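PDB 4MTN: transcription termination factor NusA from Planctomyces limnophilus, which probably takes part in both transcription termination and antitermination, binding RNA polymerase and nascent RNA. Local coordinates for residues I11-H16 against I21-V26; D99-E104 against I129-A134; D252-L257 against V306-D311; L349-L354 against E378-E383. All blocks are in the same frame, centred on the assembly; numbering follows the deposited sequence.

Contacts 1 and 2 lie on one side of the chain's centre, contacts 3 and 4 on the other. Helix 87-105 serves the first two: it receives Ile15 and Ile21 of contact 1 and supplies a segment of contact 2, and Ile25 packs near Thr100. Contacts 1, 2 and 3 are only partly buried. Contact 1 adds a hydrogen bond and a distant ion pair to its aliphatic core; contact 2 sets a leucine beside lysine methylenes that pass a glutamate carboxylate; contact 3 is aliphatic and aromatic. Contact 4 is buried, with a phenyl ring against a glutamate's methylenes. Arg278 relates the last two, forming a salt bridge with Asp353 and a weak, long ion pair with Asp309.

Contact 1: I11-H16 against I21-V26; sequences IVDSIH and IDKEIV
His16 reaches Ile21 because its CG stands anti to the backbone N (chi1 172°), carrying the imidazole from near the end of helix 7-18 toward the turn that begins the next. There ND1 donates to the carbonyl O of Ile21, which lies at the ring edge near its plane. The modelled ND1-O separation of 2.4 Å is doubtful at this resolution. Lys23 crosses the imidazole at about a right angle, its CG over one face; with the chain bent at chi4 (64°), NZ lies 3.8 Å from Asp13 OD1, a long salt bridge. Asp22 caps the second helix, OD1 accepting weakly from Ile25 N.

Beneath these polar groups the packing is aliphatic. Val26 has CG1 3.7 Å from Val12 CA, close to the helix backbone, while its CG2 meets Ile15 CG2 at 3.7 Å. Branched valines fit here because one residue can fill two neighbouring spots. Ile15 and Ile21 also reach helix 87-105, so this helical hairpin of the NusA N-terminal domain is packed against a third helix. The chemistry implies a division of labour: methyl groups join the helices, while an imidazole N-H probably engages a carbonyl in the turn, though the modelled bond length is unreliable.

Contact 2: D99-E104 against I129-A134; sequences DTLFDE and IGKAEA
Lys131 is the first residue along 129-134 to meet the helix, just after Gly130, whose positive phi of 91° suits glycine in this tight turn. Its side chain lies across two helix residues one turn apart. Near the base, Lys131 CB packs 3.9 Å from Leu101 CD2, and the two side chains cross obliquely. Further out, CD and CE run past the carboxylate of Glu104 at about a right angle; CE is 3.3 Å from Glu104 OE2, and CD the same distance from OE1. The bend at chi4 (-62°) leaves NZ 4.1 Å from Glu104 OE1, too far for a salt bridge, though the opposite charges probably attract. Glu104 gets there by an extended chain, its CG anti to the backbone N (chi1 179°). Replacing Glu104 with an alanine would probably leave the Lys131 ammonium without this nearby negative charge and its CD and CE methylenes less covered.

Ala132 follows, its single methyl 3.7 Å from Leu101 CD1. A small residue suits a place where the leucine comes close to the turn. Leu101 thus divides its two methyls between consecutive residues, and it also touches Val167 of another strand. Beyond Ala132 the chain enters strand 133-137, where Ala134 pairs through its backbone with Val127 of strand 124-128. The turn of this hairpin in the S1 RNA-binding domain, an OB-type fold, therefore rests on the long helix 87-105. Its chemistry implies an apolar foothold at Leu101, probably supplemented by a weak electrostatic attraction at the more open margin.

Contact 3: D252-L257 against V306-D311; sequences DSLQVL and VGWDID
Leu254 sets one methyl over the face of Trp308: CD2 sits 3.7 Å from the centroid of the five-membered ring, only 9° off the normal, a CH-pi contact with the indole. Two torsions set this up. The leucine CG is anti to its carbonyl carbon (chi1 -77°), and the tryptophan CG has the same relation in its own residue (chi1 -72°), so that the side chains meet at about a right angle and the methyl comes down on the pyrrole portion. A broad, polarisable indole suits a partly exposed place, since it can cover an aliphatic neighbour with a whole face.

Val306 completes the packing with its two branches. CG1 approaches the same Leu254 CD2 at 4.2 Å, and CG2 lies 4.1 Å from Leu257 CG. The second pair slide past each other in opposite directions. Between Val306 and Trp308, Gly307 lets the chain leave helix 297-306 at a positive phi that would jam a side chain against the preceding carbonyl. Ser253 opens the other helix as its N-cap, OG accepting from Gln255 N.

Helix 254-261 is thereby joined to the end of helix 297-306 and the start of strand 309-313, while Leu254 and Trp308 both also touch Val279 of the adjacent strand. The order helix-strand-strand-helix-helix-strand, with the last strand parallel to its neighbour, is that of a type II KH domain, here the second of NusA.

Contact 4: L349-L354 against E378-E383; sequences LSFEDL and EYAERE
Phe351 and Ala380 bring the two backbones together, their CA atoms 4.9 Å apart, where the short helix 351-355 lies against the long helix 370-399. So close an approach suits alanine: its methyl is directed at the opposing helix, 3.4 Å from Phe351 O and 3.8 Å from Leu354 CB. On the other segment the chain ahead of the short helix is gathered in by Asp353, whose OD2 accepts from Ser350 N, the donor standing above the carboxylate, 51° out of its plane, and more weakly from Leu349 N.

Both segments belong to the helix-hairpin-helix domain, in which Phe351 also touches Ala328 of helix 316-330 and Ile387, further along helix 370-399. One helical turn beyond Ala380, Glu383 leans over the phenyl ring. Its CG stands 3.4 Å from the centroid of Phe351, 8° off the normal, a CH-pi contact centred on the face. A bend at chi2 (55°) helps hold the methylenes on the ring while the carboxylate leads away from the phenyl ring. Glutamate fits this partly exposed margin because its aliphatic stem packs and its charged end need not enter the core.

A serine in place of Phe351 would remove the ring and would probably open a gap among these helices, leaving the Glu383 stem without its aromatic platform. Leu354 continues the apolar packing past Ala380 to Tyr329 of helix 316-330.

Contact 1: I11-H16 against I21-V26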
loop_
_atom_site.group_PDB
_atom_site.type_symbol
_atom_site.label_atom_id
_atom_site.label_comp_id
_atom_site.label_asym_id
_atom_site.label_seq_id
_atom_site.Cartn_x
_atom_site.Cartn_y
_atom_site.Cartn_z
ATOM N N ILE A 11 15.832 22.647 34.765
ATOM C CA ILE A 11 15.275 21.353 34.394
ATOM C C ILE A 11 15.322 21.112 32.887
ATOM O O ILE A 11 15.736 20.044 32.436
ATOM C CB ILE A 11 13.816 21.218 34.873
ATOM C CG1 ILE A 11 13.725 21.468 36.379
ATOM C CG2 ILE A 11 13.264 19.845 34.523
ATOM C CD1 ILE A 11 12.323 21.349 36.933
ATOM N N VAL A 12 14.904 22.109 32.112
ATOM C CA VAL A 12 14.829 21.964 30.661
ATOM C C VAL A 12 16.213 21.787 30.040
ATOM O O VAL A 12 16.350 21.169 28.986
ATOM C CB VAL A 12 14.123 23.172 30.001
ATOM C CG1 VAL A 12 12.684 23.274 30.485
ATOM C CG2 VAL A 12 14.876 24.462 30.281
ATOM N N ASP A 13 17.233 22.329 30.696
ATOM C CA ASP A 13 18.607 22.164 30.238
ATOM C C ASP A 13 19.156 20.805 30.660
ATOM O O ASP A 13 19.937 20.188 29.935
ATOM C CB ASP A 13 19.496 23.285 30.778
ATOM C CG ASP A 13 20.921 23.194 30.268
ATOM O OD1 ASP A 13 21.190 23.703 29.159
ATOM O OD2 ASP A 13 21.772 22.614 30.975
ATOM N N SER A 14 18.741 20.347 31.837
ATOM C CA SER A 14 19.196 19.068 32.373
ATOM C C SER A 14 18.693 17.902 31.530
ATOM O O SER A 14 19.435 16.960 31.252
ATOM C CB SER A 14 18.737 18.903 33.824
ATOM O OG SER A 14 19.145 17.652 34.350
ATOM N N ILE A 15 17.428 17.971 31.127
ATOM C CA ILE A 15 16.826 16.929 30.303
ATOM C C ILE A 15 17.390 16.981 28.883
ATOM O O ILE A 15 17.703 15.947 28.291
ATOM C CB ILE A 15 15.283 17.053 30.271
ATOM C CG1 ILE A 15 14.655 16.299 31.450
ATOM C CG2 ILE A 15 14.716 16.502 28.974
ATOM C CD1 ILE A 15 14.885 16.936 32.804
ATOM N N HIS A 16 17.532 18.194 28.352
ATOM C CA HIS A 16 18.078 18.394 27.012
ATOM C C HIS A 16 19.502 17.855 26.898
ATOM O O HIS A 16 19.898 17.335 25.856
ATOM C CB HIS A 16 18.047 19.879 26.642
ATOM C CG HIS A 16 18.752 20.201 25.360
ATOM N ND1 HIS A 16 18.424 19.606 24.161
ATOM C CD2 HIS A 16 19.764 21.057 25.090
ATOM C CE1 HIS A 16 19.206 20.081 23.208
ATOM N NE2 HIS A 16 20.029 20.964 23.745
ATOM N N ILE A 21 17.289 15.772 23.666
ATOM C CA ILE A 21 16.178 16.278 22.865
ATOM C C ILE A 21 16.092 17.795 23.012
ATOM O O ILE A 21 16.425 18.340 24.065
ATOM C CB ILE A 21 14.839 15.633 23.268
ATOM C CG1 ILE A 21 14.658 15.681 24.785
ATOM C CG2 ILE A 21 14.772 14.195 22.774
ATOM C CD1 ILE A 21 13.449 14.919 25.274
ATOM N N ASP A 22 15.650 18.472 21.956
ATOM C CA ASP A 22 15.682 19.932 21.916
ATOM C C ASP A 22 14.768 20.562 22.964
ATOM O O ASP A 22 13.796 19.948 23.407
ATOM C CB ASP A 22 15.310 20.438 20.520
ATOM C CG ASP A 22 13.954 19.941 20.061
ATOM O OD1 ASP A 22 12.954 20.657 20.279
ATOM O OD2 ASP A 22 13.890 18.839 19.479
ATOM N N LYS A 23 15.095 21.792 23.352
ATOM C CA LYS A 23 14.403 22.493 24.429
ATOM C C LYS A 23 12.911 22.685 24.176
ATOM O O LYS A 23 12.101 22.547 25.092
ATOM C CB LYS A 23 15.050 23.859 24.671
ATOM C CG LYS A 23 16.367 23.812 25.426
ATOM C CD LYS A 23 16.802 25.211 25.839
ATOM C CE LYS A 23 18.029 25.174 26.736
ATOM N NZ LYS A 23 19.217 24.614 26.036
ATOM N N GLU A 24 12.556 23.007 22.936
ATOM C CA GLU A 24 11.174 23.335 22.596
ATOM C C GLU A 24 10.224 22.178 22.897
ATOM O O GLU A 24 9.080 22.393 23.298
ATOM C CB GLU A 24 11.067 23.735 21.123
ATOM C CG GLU A 24 9.750 24.401 20.759
ATOM C CD GLU A 24 9.504 25.680 21.540
ATOM O OE1 GLU A 24 10.485 26.366 21.895
ATOM O OE2 GLU A 24 8.325 26.000 21.800
ATOM N N ILE A 25 10.704 20.954 22.703
ATOM C CA ILE A 25 9.923 19.771 23.040
ATOM C C ILE A 25 9.828 19.628 24.556
ATOM O O ILE A 25 8.772 19.293 25.096
ATOM C CB ILE A 25 10.537 18.494 22.433
ATOM C CG1 ILE A 25 10.512 18.564 20.905
ATOM C CG2 ILE A 25 9.792 17.260 22.913
ATOM C CD1 ILE A 25 11.008 17.306 20.226
ATOM N N VAL A 26 10.937 19.900 25.236
ATOM C CA VAL A 26 10.994 19.808 26.691
ATOM C C VAL A 26 10.077 20.836 27.349
ATOM O O VAL A 26 9.365 20.518 28.302
ATOM C CB VAL A 26 12.432 20.001 27.210
ATOM C CG1 VAL A 26 12.477 19.855 28.723
ATOM C CG2 VAL A 26 13.371 19.006 26.549
#

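Contact 2: D99-E104 against I129-A134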
loop_
_atom_site.group_PDB
_atom_site.type_symbol
_atom_site.label_atom_id
_atom_site.label_comp_id
_atom_site.label_asym_id
_atom_site.label_seq_id
_atom_site.Cartn_x
_atom_site.Cartn_y
_atom_site.Cartn_z
ATOM N N ASP A 99 4.454 13.295 19.760
ATOM C CA ASP A 99 3.508 14.133 19.028
ATOM C C ASP A 99 4.205 14.930 17.927
ATOM O O ASP A 99 3.656 15.112 16.840
ATOM C CB ASP A 99 2.787 15.085 19.985
ATOM C CG ASP A 99 1.720 14.388 20.810
ATOM O OD1 ASP A 99 1.647 13.141 20.764
ATOM O OD2 ASP A 99 0.955 15.086 21.508
ATOM N N THR A 100 5.415 15.398 18.215
ATOM C CA THR A 100 6.187 16.175 17.252
ATOM C C THR A 100 6.682 15.303 16.102
ATOM O O THR A 100 6.528 15.656 14.931
ATOM C CB THR A 100 7.396 16.857 17.919
ATOM O OG1 THR A 100 6.941 17.725 18.964
ATOM C CG2 THR A 100 8.180 17.669 16.900
ATOM N N LEU A 101 7.272 14.162 16.444
ATOM C CA LEU A 101 7.805 13.242 15.445
ATOM C C LEU A 101 6.698 12.667 14.567
ATOM O O LEU A 101 6.929 12.337 13.405
ATOM C CB LEU A 101 8.582 12.111 16.119
ATOM C CG LEU A 101 9.859 12.536 16.848
ATOM C CD1 LEU A 101 10.516 11.348 17.527
ATOM C CD2 LEU A 101 10.824 13.212 15.886
ATOM N N PHE A 102 5.499 12.549 15.128
ATOM C CA PHE A 102 4.346 12.103 14.356
ATOM C C PHE A 102 3.990 13.127 13.283
ATOM O O PHE A 102 3.736 12.770 12.136
ATOM C CB PHE A 102 3.140 11.852 15.264
ATOM C CG PHE A 102 1.877 11.518 14.516
ATOM C CD1 PHE A 102 0.935 12.497 14.243
ATOM C CD2 PHE A 102 1.637 10.226 14.082
ATOM C CE1 PHE A 102 -0.222 12.192 13.551
ATOM C CE2 PHE A 102 0.482 9.913 13.390
ATOM C CZ PHE A 102 -0.449 10.898 13.124
ATOM N N ASP A 103 3.975 14.401 13.665
ATOM C CA ASP A 103 3.605 15.478 12.753
ATOM C C ASP A 103 4.527 15.547 11.541
ATOM O O ASP A 103 4.083 15.806 10.423
ATOM C CB ASP A 103 3.615 16.822 13.481
ATOM C CG ASP A 103 2.505 16.940 14.501
ATOM O OD1 ASP A 103 1.457 16.285 14.321
ATOM O OD2 ASP A 103 2.680 17.690 15.483
ATOM N N GLU A 104 5.814 15.314 11.773
ATOM C CA GLU A 104 6.812 15.396 10.714
ATOM C C GLU A 104 6.753 14.197 9.771
ATOM O O GLU A 104 6.734 14.357 8.551
ATOM C CB GLU A 104 8.210 15.511 11.323
ATOM C CG GLU A 104 9.332 15.577 10.304
ATOM C CD GLU A 104 10.699 15.614 10.954
ATOM O OE1 GLU A 104 10.768 15.539 12.200
ATOM O OE2 GLU A 104 11.704 15.717 10.220
ATOM N N ILE A 129 16.854 6.460 11.954
ATOM C CA ILE A 129 16.878 7.612 11.062
ATOM C C ILE A 129 17.340 8.852 11.826
ATOM O O ILE A 129 17.351 9.962 11.298
ATOM C CB ILE A 129 15.503 7.842 10.419
ATOM C CG1 ILE A 129 14.451 8.138 11.489
ATOM C CG2 ILE A 129 15.098 6.615 9.608
ATOM C CD1 ILE A 129 13.025 7.917 11.024
ATOM N N GLY A 130 17.708 8.634 13.085
ATOM C CA GLY A 130 18.373 9.626 13.912
ATOM C C GLY A 130 17.469 10.509 14.749
ATOM O O GLY A 130 17.885 11.001 15.797
ATOM N N LYS A 131 16.236 10.713 14.299
ATOM C CA LYS A 131 15.224 11.334 15.144
ATOM C C LYS A 131 14.555 10.287 16.024
ATOM O O LYS A 131 14.312 10.513 17.210
ATOM C CB LYS A 131 14.186 12.071 14.300
ATOM C CG LYS A 131 14.699 13.369 13.699
ATOM C CD LYS A 131 13.595 14.123 12.979
ATOM C CE LYS A 131 14.069 15.494 12.526
ATOM N NZ LYS A 131 14.454 16.361 13.675
ATOM N N ALA A 132 14.261 9.137 15.424
ATOM C CA ALA A 132 13.573 8.052 16.110
ATOM C C ALA A 132 13.861 6.717 15.434
ATOM O O ALA A 132 14.339 6.676 14.301
ATOM C CB ALA A 132 12.076 8.313 16.151
ATOM N N GLU A 133 13.575 5.625 16.136
ATOM C CA GLU A 133 13.770 4.289 15.584
ATOM C C GLU A 133 12.561 3.853 14.762
ATOM O O GLU A 133 11.423 3.926 15.224
ATOM C CB GLU A 133 14.037 3.278 16.702
ATOM C CG GLU A 133 15.314 3.537 17.487
ATOM C CD GLU A 133 16.569 3.245 16.684
ATOM O OE1 GLU A 133 16.476 2.523 15.669
ATOM O OE2 GLU A 133 17.650 3.739 17.068
ATOM N N ALA A 134 12.818 3.402 13.539
ATOM C CA ALA A 134 11.761 2.908 12.666
ATOM C C ALA A 134 11.924 1.409 12.444
ATOM O O ALA A 134 13.038 0.887 12.495
ATOM C CB ALA A 134 11.775 3.648 11.340
#

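Contact 3: D252-L257 against V306-D311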
loop_
_atom_site.group_PDB
_atom_site.type_symbol
_atom_site.label_atom_id
_atom_site.label_comp_id
_atom_site.label_asym_id
_atom_site.label_seq_id
_atom_site.Cartn_x
_atom_site.Cartn_y
_atom_site.Cartn_z
ATOM N N ASP A 252 -4.799 6.386 -22.526
ATOM C CA ASP A 252 -6.137 6.437 -21.947
ATOM C C ASP A 252 -7.047 5.371 -22.549
ATOM O O ASP A 252 -8.076 5.020 -21.969
ATOM C CB ASP A 252 -6.749 7.826 -22.140
ATOM C CG ASP A 252 -6.000 8.904 -21.379
ATOM O OD1 ASP A 252 -5.521 8.619 -20.261
ATOM O OD2 ASP A 252 -5.889 10.034 -21.900
ATOM N N SER A 253 -6.663 4.860 -23.714
ATOM C CA SER A 253 -7.417 3.801 -24.374
ATOM C C SER A 253 -6.868 2.429 -23.998
ATOM O O SER A 253 -5.656 2.219 -23.985
ATOM C CB SER A 253 -7.384 3.983 -25.891
ATOM O OG SER A 253 -7.973 2.873 -26.548
ATOM N N LEU A 254 -7.766 1.498 -23.695
ATOM C CA LEU A 254 -7.364 0.147 -23.322
ATOM C C LEU A 254 -6.966 -0.670 -24.548
ATOM O O LEU A 254 -6.330 -1.714 -24.427
ATOM C CB LEU A 254 -8.485 -0.562 -22.556
ATOM C CG LEU A 254 -8.677 -0.178 -21.085
ATOM C CD1 LEU A 254 -9.440 1.134 -20.942
ATOM C CD2 LEU A 254 -9.376 -1.296 -20.327
ATOM N N GLN A 255 -7.341 -0.189 -25.729
ATOM C CA GLN A 255 -6.946 -0.839 -26.973
ATOM C C GLN A 255 -5.458 -0.622 -27.231
ATOM O O GLN A 255 -4.844 -1.320 -28.036
ATOM C CB GLN A 255 -7.774 -0.310 -28.145
ATOM C CG GLN A 255 -9.256 -0.627 -28.048
ATOM C CD GLN A 255 -9.542 -2.114 -28.133
ATOM O OE1 GLN A 255 -8.785 -2.870 -28.741
ATOM N NE2 GLN A 255 -10.639 -2.542 -27.517
ATOM N N VAL A 256 -4.893 0.356 -26.532
ATOM C CA VAL A 256 -3.477 0.684 -26.637
ATOM C C VAL A 256 -2.729 0.224 -25.390
ATOM O O VAL A 256 -1.786 -0.561 -25.475
ATOM C CB VAL A 256 -3.256 2.194 -26.837
ATOM C CG1 VAL A 256 -1.773 2.491 -26.997
ATOM C CG2 VAL A 256 -4.036 2.686 -28.046
ATOM N N LEU A 257 -3.136 0.759 -24.243
ATOM C CA LEU A 257 -2.502 0.468 -22.959
ATOM C C LEU A 257 -2.356 -1.023 -22.649
ATOM O O LEU A 257 -1.300 -1.460 -22.193
ATOM C CB LEU A 257 -3.286 1.141 -21.830
ATOM C CG LEU A 257 -2.767 0.886 -20.415
ATOM C CD1 LEU A 257 -1.343 1.402 -20.263
ATOM C CD2 LEU A 257 -3.687 1.523 -19.387
ATOM N N VAL A 306 -3.067 -1.905 -15.591
ATOM C CA VAL A 306 -4.239 -1.437 -16.321
ATOM C C VAL A 306 -5.378 -1.084 -15.365
ATOM O O VAL A 306 -6.037 -0.055 -15.520
ATOM C CB VAL A 306 -4.721 -2.493 -17.337
ATOM C CG1 VAL A 306 -6.083 -2.121 -17.899
ATOM C CG2 VAL A 306 -3.702 -2.650 -18.457
ATOM N N GLY A 307 -5.595 -1.937 -14.370
ATOM C CA GLY A 307 -6.665 -1.729 -13.412
ATOM C C GLY A 307 -7.874 -2.590 -13.722
ATOM O O GLY A 307 -8.949 -2.405 -13.151
ATOM N N TRP A 308 -7.692 -3.535 -14.640
ATOM C CA TRP A 308 -8.744 -4.478 -14.997
ATOM C C TRP A 308 -8.265 -5.908 -14.787
ATOM O O TRP A 308 -7.116 -6.136 -14.408
ATOM C CB TRP A 308 -9.178 -4.280 -16.452
ATOM C CG TRP A 308 -9.976 -3.033 -16.693
ATOM C CD1 TRP A 308 -9.585 -1.748 -16.451
ATOM C CD2 TRP A 308 -11.297 -2.953 -17.243
ATOM N NE1 TRP A 308 -10.584 -0.874 -16.807
ATOM C CE2 TRP A 308 -11.646 -1.588 -17.297
ATOM C CE3 TRP A 308 -12.220 -3.903 -17.691
ATOM C CZ2 TRP A 308 -12.877 -1.151 -17.780
ATOM C CZ3 TRP A 308 -13.442 -3.467 -18.171
ATOM C CH2 TRP A 308 -13.759 -2.103 -18.212
ATOM N N ASP A 309 -9.147 -6.868 -15.038
ATOM C CA ASP A 309 -8.784 -8.276 -14.951
ATOM C C ASP A 309 -8.538 -8.832 -16.348
ATOM O O ASP A 309 -9.448 -8.885 -17.172
ATOM C CB ASP A 309 -9.875 -9.077 -14.238
ATOM C CG ASP A 309 -9.586 -10.566 -14.221
ATOM O OD1 ASP A 309 -8.672 -10.988 -13.482
ATOM O OD2 ASP A 309 -10.278 -11.315 -14.945
ATOM N N ILE A 310 -7.302 -9.237 -16.612
ATOM C CA ILE A 310 -6.934 -9.729 -17.932
ATOM C C ILE A 310 -7.031 -11.248 -18.011
ATOM O O ILE A 310 -6.393 -11.964 -17.238
ATOM C CB ILE A 310 -5.508 -9.292 -18.315
ATOM C CG1 ILE A 310 -5.417 -7.767 -18.367
ATOM C CG2 ILE A 310 -5.103 -9.899 -19.648
ATOM C CD1 ILE A 310 -4.059 -7.251 -18.792
ATOM N N ASP A 311 -7.838 -11.734 -18.948
ATOM C CA ASP A 311 -7.980 -13.166 -19.178
ATOM C C ASP A 311 -7.418 -13.524 -20.551
ATOM O O ASP A 311 -7.975 -13.135 -21.577
ATOM C CB ASP A 311 -9.447 -13.588 -19.071
ATOM C CG ASP A 311 -9.610 -15.058 -18.736
ATOM O OD1 ASP A 311 -8.658 -15.834 -18.962
ATOM O OD2 ASP A 311 -10.695 -15.437 -18.247
#

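Contact 4: L349-L354 against E378-E383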
loop_
_atom_site.group_PDB
_atom_site.type_symbol
_atom_site.label_atom_id
_atom_site.label_comp_id
_atom_site.label_asym_id
_atom_site.label_seq_id
_atom_site.Cartn_x
_atom_site.Cartn_y
_atom_site.Cartn_z
ATOM N N LEU A 349 -18.557 -16.847 -18.820
ATOM C CA LEU A 349 -18.210 -18.163 -19.344
ATOM C C LEU A 349 -18.448 -19.267 -18.319
ATOM O O LEU A 349 -19.296 -20.137 -18.521
ATOM C CB LEU A 349 -16.752 -18.179 -19.807
ATOM C CG LEU A 349 -16.421 -17.195 -20.932
ATOM C CD1 LEU A 349 -14.929 -17.191 -21.231
ATOM C CD2 LEU A 349 -17.225 -17.520 -22.183
ATOM N N SER A 350 -17.696 -19.232 -17.225
ATOM C CA SER A 350 -17.827 -20.241 -16.180
ATOM C C SER A 350 -18.973 -19.912 -15.227
ATOM O O SER A 350 -19.628 -18.878 -15.364
ATOM C CB SER A 350 -16.519 -20.373 -15.400
ATOM O OG SER A 350 -16.196 -19.163 -14.736
ATOM N N PHE A 351 -19.204 -20.793 -14.258
ATOM C CA PHE A 351 -20.240 -20.570 -13.256
ATOM C C PHE A 351 -19.749 -19.603 -12.187
ATOM O O PHE A 351 -20.547 -18.993 -11.474
ATOM C CB PHE A 351 -20.674 -21.892 -12.620
ATOM C CG PHE A 351 -21.561 -22.726 -13.500
ATOM C CD1 PHE A 351 -22.928 -22.505 -13.538
ATOM C CD2 PHE A 351 -21.029 -23.729 -14.294
ATOM C CE1 PHE A 351 -23.748 -23.267 -14.348
ATOM C CE2 PHE A 351 -21.844 -24.494 -15.107
ATOM C CZ PHE A 351 -23.205 -24.263 -15.134
ATOM N N GLU A 352 -18.432 -19.468 -12.083
ATOM C CA GLU A 352 -17.825 -18.506 -11.173
ATOM C C GLU A 352 -18.190 -17.087 -11.590
ATOM O O GLU A 352 -18.494 -16.240 -10.750
ATOM C CB GLU A 352 -16.302 -18.670 -11.141
ATOM C CG GLU A 352 -15.805 -19.883 -10.367
ATOM C CD GLU A 352 -16.011 -21.194 -11.109
ATOM O OE1 GLU A 352 -16.445 -21.163 -12.280
ATOM O OE2 GLU A 352 -15.737 -22.259 -10.517
ATOM N N ASP A 353 -18.164 -16.841 -12.895
ATOM C CA ASP A 353 -18.483 -15.529 -13.440
ATOM C C ASP A 353 -19.957 -15.199 -13.248
ATOM O O ASP A 353 -20.324 -14.044 -13.039
ATOM C CB ASP A 353 -18.122 -15.462 -14.926
ATOM C CG ASP A 353 -16.689 -15.874 -15.198
ATOM O OD1 ASP A 353 -15.839 -15.710 -14.298
ATOM O OD2 ASP A 353 -16.413 -16.361 -16.315
ATOM N N LEU A 354 -20.800 -16.223 -13.323
ATOM C CA LEU A 354 -22.236 -16.035 -13.186
ATOM C C LEU A 354 -22.626 -15.801 -11.731
ATOM O O LEU A 354 -23.561 -15.057 -11.443
ATOM C CB LEU A 354 -22.991 -17.241 -13.747
ATOM C CG LEU A 354 -24.518 -17.142 -13.758
ATOM C CD1 LEU A 354 -24.966 -15.862 -14.446
ATOM C CD2 LEU A 354 -25.129 -18.359 -14.432
ATOM N N GLU A 378 -27.551 -18.580 -6.925
ATOM C CA GLU A 378 -27.342 -19.710 -6.024
ATOM C C GLU A 378 -26.986 -20.982 -6.791
ATOM O O GLU A 378 -26.209 -21.808 -6.309
ATOM C CB GLU A 378 -28.582 -19.948 -5.160
ATOM C CG GLU A 378 -28.843 -18.853 -4.138
ATOM C CD GLU A 378 -29.806 -19.286 -3.049
ATOM O OE1 GLU A 378 -29.955 -20.507 -2.837
ATOM O OE2 GLU A 378 -30.415 -18.406 -2.406
ATOM N N TYR A 379 -27.559 -21.138 -7.981
ATOM C CA TYR A 379 -27.215 -22.258 -8.852
ATOM C C TYR A 379 -25.755 -22.184 -9.275
ATOM O O TYR A 379 -25.036 -23.183 -9.242
ATOM C CB TYR A 379 -28.110 -22.281 -10.092
ATOM C CG TYR A 379 -29.385 -23.072 -9.922
ATOM C CD1 TYR A 379 -29.395 -24.451 -10.077
ATOM C CD2 TYR A 379 -30.582 -22.438 -9.620
ATOM C CE1 TYR A 379 -30.560 -25.179 -9.928
ATOM C CE2 TYR A 379 -31.749 -23.155 -9.470
ATOM C CZ TYR A 379 -31.734 -24.525 -9.624
ATOM O OH TYR A 379 -32.900 -25.241 -9.475
ATOM N N ALA A 380 -25.328 -20.991 -9.675
ATOM C CA ALA A 380 -23.961 -20.774 -10.128
ATOM C C ALA A 380 -22.967 -21.002 -8.994
ATOM O O ALA A 380 -21.878 -21.528 -9.213
ATOM C CB ALA A 380 -23.808 -19.374 -10.698
ATOM N N GLU A 381 -23.349 -20.607 -7.784
ATOM C CA GLU A 381 -22.508 -20.818 -6.612
ATOM C C GLU A 381 -22.339 -22.307 -6.330
ATOM O O GLU A 381 -21.227 -22.781 -6.094
ATOM C CB GLU A 381 -23.097 -20.113 -5.389
ATOM C CG GLU A 381 -23.000 -18.598 -5.437
ATOM C CD GLU A 381 -23.665 -17.932 -4.246
ATOM O OE1 GLU A 381 -24.332 -18.640 -3.463
ATOM O OE2 GLU A 381 -23.519 -16.700 -4.095
ATOM N N ARG A 382 -23.450 -23.038 -6.358
ATOM C CA ARG A 382 -23.435 -24.478 -6.135
ATOM C C ARG A 382 -22.643 -25.207 -7.214
ATOM O O ARG A 382 -21.805 -26.058 -6.915
ATOM C CB ARG A 382 -24.861 -25.031 -6.085
ATOM C CG ARG A 382 -25.564 -24.849 -4.754
ATOM C CD ARG A 382 -26.959 -25.457 -4.788
ATOM N NE ARG A 382 -26.939 -26.860 -5.200
ATOM C CZ ARG A 382 -26.779 -27.882 -4.365
ATOM N NH1 ARG A 382 -26.622 -27.662 -3.067
ATOM N NH2 ARG A 382 -26.777 -29.125 -4.827
ATOM N N GLU A 383 -22.918 -24.871 -8.470
ATOM C CA GLU A 383 -22.293 -25.554 -9.595
ATOM C C GLU A 383 -20.798 -25.264 -9.666
ATOM O O GLU A 383 -20.006 -26.148 -9.988
ATOM C CB GLU A 383 -22.973 -25.158 -10.906
ATOM C CG GLU A 383 -22.612 -26.059 -12.073
ATOM C CD GLU A 383 -22.897 -27.523 -11.792
ATOM O OE1 GLU A 383 -23.909 -27.822 -11.123
ATOM O OE2 GLU A 383 -22.103 -28.378 -12.239
#